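Local coordinates for antifreeze protein (Marinomonas primoryensis, PDB 4KDW) that probably serves as one of many tandem calcium-dependent extender domains that hold the ice-binding part of a bacterial adhesin out from the cell surface, at residues T65-N69 and G70-T74. Residues are numbered along the deposited sequence; the frame is centred on the assembly and turned at random. Where two conformers were deposited one is given.
Sequences TLEIN and GETYT. With CA (calcium ion), chain G.
Y73 lays its ring diagonally across the hairpin, back toward I68, and the two side chains cross at about a right angle. On the ring, CD2 lies 4.2 Å from I68 CD1, while CE2 comes equally near the branch carbon CB of the isoleucine. With chi1 at -69°, CG of Y73 stands beside its own backbone N, which brings a ring edge near the carbonyl oxygen of L66. The phenol oxygen continues past the hairpin to D91 and the backbone N of A88, so the tyrosine is fixed at its far end too. L66 shares this face but meets Y73 mainly through CB; its branched end turns inward to W83, V85, F98 and A100. The strands form a beta hairpin with a two-residue loop, N69-G70, closed by a type I' turn from I68 to E71, at the edge of one sheet of the immunoglobulin-like sandwich. Beneath the side chains run the backbone bonds L66 N to Y73 O and Y73 N to L66 O, both 2.8 Å and nearly straight. Next to the turn the E71 N to I68 O bond is less regular, its donor 59° out of the carbonyl plane. G70 takes a positive phi of 86°, a left-handed backbone conformation that comes readily to glycine. On the other face, the methyls CG2 of T65 and T72 meet tip to tip at 3.5 Å, each anti to its own main-chain nitrogen. A water joins T65 OG1 to T74 OG1; in one conformer of E67, another donates to OE2 and accepts from G70 N. A calcium ion sits over the turn, bound by G70 O at 2.2 Å and by three waters, one of which is hydrogen-bonded to T72 OG1.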
ATOM      1  N   THR A  65       0.617   4.093  -4.116  1.00  5.74           N
ATOM      2  CA  THR A  65       0.067   5.283  -3.413  1.00  6.71           C
ATOM      3  C   THR A  65      -0.972   4.804  -2.413  1.00  6.43           C
ATOM      4  O   THR A  65      -1.925   4.125  -2.822  1.00  6.60           O
ATOM      5  CB  THR A  65      -0.549   6.199  -4.436  1.00  7.02           C
ATOM      6  OG1 THR A  65       0.439   6.604  -5.424  1.00  8.45           O
ATOM      7  CG2 THR A  65      -1.117   7.443  -3.829  1.00  9.29           C
ATOM      8  N   LEU A  66      -0.808   5.248  -1.209  1.00  6.31           N
ATOM      9  CA  LEU A  66      -1.776   4.980  -0.113  1.00  6.47           C
ATOM     10  C   LEU A  66      -2.228   6.264   0.491  1.00  6.99           C
ATOM     11  O   LEU A  66      -1.384   6.987   1.007  1.00  9.30           O
ATOM     12  CB  LEU A  66      -1.183   4.161   0.969  1.00  7.61           C
ATOM     13  CG  LEU A  66      -0.795   2.681   0.735  1.00  8.65           C
ATOM     14  CD1 LEU A  66       0.202   2.367  -0.398  1.00 10.71           C
ATOM     15  CD2 LEU A  66      -0.337   2.051   2.040  1.00  9.83           C
ATOM     16  N   GLU A  67      -3.511   6.585   0.536  1.00  6.64           N
ATOM     17  CA  GLU A  67      -4.014   7.723   1.243  0.50  6.85           C
ATOM     18  C   GLU A  67      -4.559   7.238   2.563  1.00  5.81           C
ATOM     19  O   GLU A  67      -5.488   6.440   2.561  1.00  6.58           O
ATOM     20  CB  GLU A  67      -5.053   8.439   0.398  0.50  8.61           C
ATOM     21  CG  GLU A  67      -5.360   9.768   1.027  0.50 10.72           C
ATOM     22  CD  GLU A  67      -6.567  10.517   0.469  0.50 14.22           C
ATOM     23  OE1 GLU A  67      -6.440  10.952  -0.697  0.50 18.75           O
ATOM     24  OE2 GLU A  67      -7.632  10.657   1.181  0.50 17.93           O
ATOM     25  N   ILE A  68      -3.985   7.695   3.673  1.00  5.01           N
ATOM     26  CA  ILE A  68      -4.320   7.234   5.004  1.00  4.62           C
ATOM     27  C   ILE A  68      -4.555   8.454   5.878  1.00  5.26           C
ATOM     28  O   ILE A  68      -3.640   9.260   6.047  1.00  5.38           O
ATOM     29  CB  ILE A  68      -3.200   6.335   5.597  1.00  5.23           C
ATOM     30  CG1 ILE A  68      -2.886   5.190   4.648  1.00  5.88           C
ATOM     31  CG2 ILE A  68      -3.622   5.816   6.942  1.00  5.22           C
ATOM     32  CD1 ILE A  68      -1.699   4.330   5.069  1.00  6.97           C
ATOM     33  N   ASN A  69      -5.792   8.609   6.396  1.00  5.02           N
ATOM     34  CA  ASN A  69      -6.121   9.787   7.193  1.00  5.31           C
ATOM     35  C   ASN A  69      -5.845  11.045   6.444  1.00  5.64           C
ATOM     36  O   ASN A  69      -5.444  12.063   7.080  1.00  6.10           O
ATOM     37  CB  ASN A  69      -5.373   9.777   8.520  1.00  5.53           C
ATOM     38  CG  ASN A  69      -5.918  10.799   9.502  1.00  6.30           C
ATOM     39  OD1 ASN A  69      -7.152  10.998   9.585  1.00  7.64           O
ATOM     40  ND2 ASN A  69      -5.067  11.334  10.332  1.00  6.00           N
ATOM     41  N   GLY A  70      -6.039  11.061   5.136  1.00  5.31           N
ATOM     42  CA  GLY A  70      -5.811  12.231   4.340  1.00  6.44           C
ATOM     43  C   GLY A  70      -4.417  12.457   3.850  1.00  7.11           C
ATOM     44  O   GLY A  70      -4.190  13.344   3.013  1.00  8.84           O
ATOM     45  N   GLU A  71      -3.448  11.734   4.372  1.00  5.55           N
ATOM     46  CA  GLU A  71      -2.021  11.893   4.032  1.00  5.98           C
ATOM     47  C   GLU A  71      -1.665  10.896   2.924  1.00  5.11           C
ATOM     48  O   GLU A  71      -1.988   9.719   3.081  1.00  5.53           O
ATOM     49  CB  GLU A  71      -1.158  11.677   5.251  1.00  5.56           C
ATOM     50  CG  GLU A  71       0.335  11.783   4.974  1.00  6.09           C
ATOM     51  CD  GLU A  71       0.824  13.125   4.487  1.00  6.51           C
ATOM     52  OE1 GLU A  71       0.104  14.097   4.438  1.00  7.67           O
ATOM     53  OE2 GLU A  71       2.052  13.177   4.134  1.00  7.78           O
ATOM     54  N   THR A  72      -1.021  11.363   1.936  1.00  5.80           N
ATOM     55  CA  THR A  72      -0.585  10.456   0.828  1.00  6.29           C
ATOM     56  C   THR A  72       0.759   9.957   1.112  1.00  5.90           C
ATOM     57  O   THR A  72       1.725  10.742   1.248  1.00  6.34           O
ATOM     58  CB  THR A  72      -0.613  11.149  -0.558  1.00  7.50           C
ATOM     59  OG1 THR A  72      -1.911  11.767  -0.765  1.00 10.58           O
ATOM     60  CG2 THR A  72      -0.433  10.144  -1.653  1.00  8.59           C
ATOM     61  N   TYR A  73       0.874   8.643   1.175  1.00  5.43           N
ATOM     62  CA  TYR A  73       2.130   7.906   1.382  1.00  5.47           C
ATOM     63  C   TYR A  73       2.441   7.164   0.124  1.00  5.92           C
ATOM     64  O   TYR A  73       1.554   6.603  -0.530  1.00  7.14           O
ATOM     65  CB  TYR A  73       1.935   6.898   2.549  1.00  5.79           C
ATOM     66  CG  TYR A  73       1.782   7.537   3.842  1.00  5.17           C
ATOM     67  CD1 TYR A  73       2.902   7.863   4.575  1.00  5.30           C
ATOM     68  CD2 TYR A  73       0.558   7.762   4.449  1.00  4.74           C
ATOM     69  CE1 TYR A  73       2.840   8.440   5.828  1.00  5.50           C
ATOM     70  CE2 TYR A  73       0.459   8.343   5.712  1.00  5.19           C
ATOM     71  CZ  TYR A  73       1.607   8.684   6.403  1.00  5.14           C
ATOM     72  OH  TYR A  73       1.535   9.134   7.691  1.00  6.43           O
ATOM     73  N   THR A  74       3.693   7.183  -0.301  1.00  6.01           N
ATOM     74  CA  THR A  74       4.107   6.616  -1.584  1.00  6.78           C
ATOM     75  C   THR A  74       5.343   5.820  -1.482  1.00  6.92           C
ATOM     76  O   THR A  74       6.303   6.208  -0.753  1.00  7.51           O
ATOM     77  CB  THR A  74       4.319   7.718  -2.627  1.00  7.79           C
ATOM     78  OG1 THR A  74       3.185   8.576  -2.646  1.00  8.35           O
ATOM     79  CG2 THR A  74       4.525   7.160  -4.022  1.00  9.33           C
TER
HETATM   80 CA    CA G 206      -4.787  14.317   1.148  0.50 12.67          CA
HETATM   81  O   HOH W   1       1.799   8.927  -4.982  1.00 13.72           O
HETATM   82  O   HOH W   2      -7.472   9.145   3.582  1.00  9.57           O
HETATM   83  O   HOH W   3      -2.495  14.122   0.809  1.00 14.79           O
HETATM   84  O   HOH W   4      -6.763  13.807   1.456  1.00 26.53           O
HETATM   85  O   HOH W   5      -4.098  16.662   1.338  1.00 37.31           O